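Local coordinates for protein ribokinase, putative (Burkholderia thailandensis, PDB 3B1N) that binds ADP and nucleosides such as inosine and mizoribine, and probably phosphorylates nucleosides as a kinase of the ribokinase (pfkB) family, at residues R65-L70 with N128-A133. Sequence-based numbering, arbitrary orientation.
Sequences RMMGTL and NHAGEA
Met67 lays its side chain against Asn128 and the 3-10 turn that follows it, and this one side chain makes most of the contact. Its CG leaves the strand anti to the backbone N (chi1 178°), and the extended chain carries the sulfur out to the loop before bending at its last torsion. The side chains of Met67 and Asn128 run antiparallel alongside each other, with CG of Met67 3.6 Å from CB of Asn128. Met67 SD then reaches the turn, 3.7 Å from CA of Ala130. The CE methyl of Met67 ends 3.7 Å from the carbonyl O of His129. A flexible, unbranched methionine suits this place because it can bend to follow an uneven surface, and the small alanines let the sulfur and methyl come close to the main chain. Hydrogen bonds from Glu132 N to His129 O and from Ala133 N to Ala130 O run from residue i+3 back to i, the 3-10 pattern. Asn128 suits its position by offering CB to Met67 while its polar end lies beside the Gly68 main chain. Thr69 combines a methyl, CG2, near that amide with a hydroxyl that hydrogen-bonds Ala121 O. His129 turns the other way and hydrogen-bonds Glu155 through ND1. Strand 64-71 runs parallel between strands 3-6 and 88-95 in the large sheet of this ribokinase-like fold; Ala130 and Ala133 touch Leu4 of strand 3-6, and Met67 and Ala130 both touch His152 of helix 146-158, the loop before strand 138-141 packing beside that helix over the sheet.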
loop_
_atom_site.group_PDB
_atom_site.type_symbol
_atom_site.label_atom_id
_atom_site.label_comp_id
_atom_site.label_asym_id
_atom_site.label_seq_id
_atom_site.Cartn_x
_atom_site.Cartn_y
_atom_site.Cartn_z
ATOM N N ARG B 65 -13.491 26.646 5.904
ATOM C CA ARG B 65 -13.623 26.920 4.473
ATOM C C ARG B 65 -12.560 26.123 3.715
ATOM O O ARG B 65 -11.404 26.545 3.654
ATOM C CB ARG B 65 -13.471 28.436 4.165
ATOM C CG ARG B 65 -14.377 29.347 5.048
ATOM C CD ARG B 65 -15.819 29.239 4.662
ATOM N NE ARG B 65 -16.632 30.105 5.553
ATOM C CZ ARG B 65 -16.811 31.418 5.402
ATOM N NH1 ARG B 65 -16.304 32.086 4.368
ATOM N NH2 ARG B 65 -17.537 32.081 6.303
ATOM N N MET B 66 -12.964 24.970 3.169
ATOM C CA MET B 66 -12.019 24.137 2.381
ATOM C C MET B 66 -11.636 24.841 1.092
ATOM O O MET B 66 -12.525 25.356 0.406
ATOM C CB MET B 66 -12.657 22.809 2.009
ATOM C CG MET B 66 -12.995 21.934 3.228
ATOM S SD MET B 66 -14.067 20.510 2.841
ATOM C CE MET B 66 -13.227 19.900 1.464
ATOM N N MET B 67 -10.331 24.824 0.811
ATOM C CA MET B 67 -9.829 25.330 -0.467
ATOM C C MET B 67 -9.072 24.202 -1.124
ATOM O O MET B 67 -8.026 23.770 -0.612
ATOM C CB MET B 67 -8.920 26.518 -0.243
ATOM C CG MET B 67 -8.336 27.045 -1.588
ATOM S SD MET B 67 -7.436 28.626 -1.442
ATOM C CE MET B 67 -8.808 29.767 -1.640
ATOM N N GLY B 68 -9.620 23.743 -2.229
ATOM C CA GLY B 68 -9.008 22.612 -2.957
ATOM C C GLY B 68 -9.737 22.379 -4.247
ATOM O O GLY B 68 -10.787 23.016 -4.525
ATOM N N THR B 69 -9.212 21.444 -5.048
ATOM C CA THR B 69 -9.828 21.108 -6.321
ATOM C C THR B 69 -10.348 19.667 -6.348
ATOM O O THR B 69 -9.684 18.756 -5.809
ATOM C CB THR B 69 -8.787 21.304 -7.481
ATOM O OG1 THR B 69 -7.528 20.754 -7.075
ATOM C CG2 THR B 69 -8.562 22.788 -7.720
ATOM N N LEU B 70 -11.531 19.504 -6.942
ATOM C CA LEU B 70 -12.188 18.208 -7.221
ATOM C C LEU B 70 -12.363 18.034 -8.734
ATOM O O LEU B 70 -12.210 19.007 -9.502
ATOM C CB LEU B 70 -13.576 18.117 -6.572
ATOM C CG LEU B 70 -13.516 17.876 -5.057
ATOM C CD1 LEU B 70 -14.963 18.138 -4.525
ATOM C CD2 LEU B 70 -13.059 16.444 -4.781
ATOM N N ASN B 128 -6.620 27.904 -7.263
ATOM C CA ASN B 128 -7.191 28.697 -6.149
ATOM C C ASN B 128 -6.079 29.481 -5.470
ATOM O O ASN B 128 -4.980 28.971 -5.197
ATOM C CB ASN B 128 -7.793 27.773 -5.070
ATOM C CG ASN B 128 -9.129 27.129 -5.457
ATOM O OD1 ASN B 128 -9.369 25.933 -5.135
ATOM N ND2 ASN B 128 -10.032 27.892 -6.062
ATOM N N HIS B 129 -6.373 30.722 -5.130
ATOM C CA HIS B 129 -5.369 31.571 -4.507
ATOM C C HIS B 129 -5.780 31.952 -3.104
ATOM O O HIS B 129 -6.794 32.606 -2.912
ATOM C CB HIS B 129 -5.115 32.809 -5.389
ATOM C CG HIS B 129 -4.357 32.476 -6.638
ATOM N ND1 HIS B 129 -3.006 32.710 -6.769
ATOM C CD2 HIS B 129 -4.731 31.797 -7.744
ATOM C CE1 HIS B 129 -2.602 32.274 -7.950
ATOM N NE2 HIS B 129 -3.630 31.714 -8.557
ATOM N N ALA B 130 -4.997 31.508 -2.123
ATOM C CA ALA B 130 -5.378 31.665 -0.705
ATOM C C ALA B 130 -5.396 33.120 -0.256
ATOM O O ALA B 130 -6.185 33.481 0.631
ATOM C CB ALA B 130 -4.427 30.841 0.172
ATOM N N GLY B 131 -4.562 33.945 -0.901
ATOM C CA GLY B 131 -4.428 35.369 -0.512
ATOM C C GLY B 131 -5.656 36.146 -0.965
ATOM O O GLY B 131 -5.875 37.306 -0.569
ATOM N N GLU B 132 -6.484 35.511 -1.772
ATOM C CA GLU B 132 -7.730 36.158 -2.203
ATOM C C GLU B 132 -8.978 35.800 -1.398
ATOM O O GLU B 132 -10.073 36.335 -1.645
ATOM C CB GLU B 132 -7.959 35.911 -3.703
ATOM C CG GLU B 132 -6.902 36.527 -4.586
ATOM C CD GLU B 132 -6.924 35.992 -6.044
ATOM O OE1 GLU B 132 -7.906 35.335 -6.453
ATOM O OE2 GLU B 132 -5.906 36.204 -6.734
ATOM N N ALA B 133 -8.846 34.881 -0.443
ATOM C CA ALA B 133 -10.004 34.477 0.345
ATOM C C ALA B 133 -10.276 35.566 1.345
ATOM O O ALA B 133 -9.340 36.047 1.951
ATOM C CB ALA B 133 -9.720 33.154 1.089
#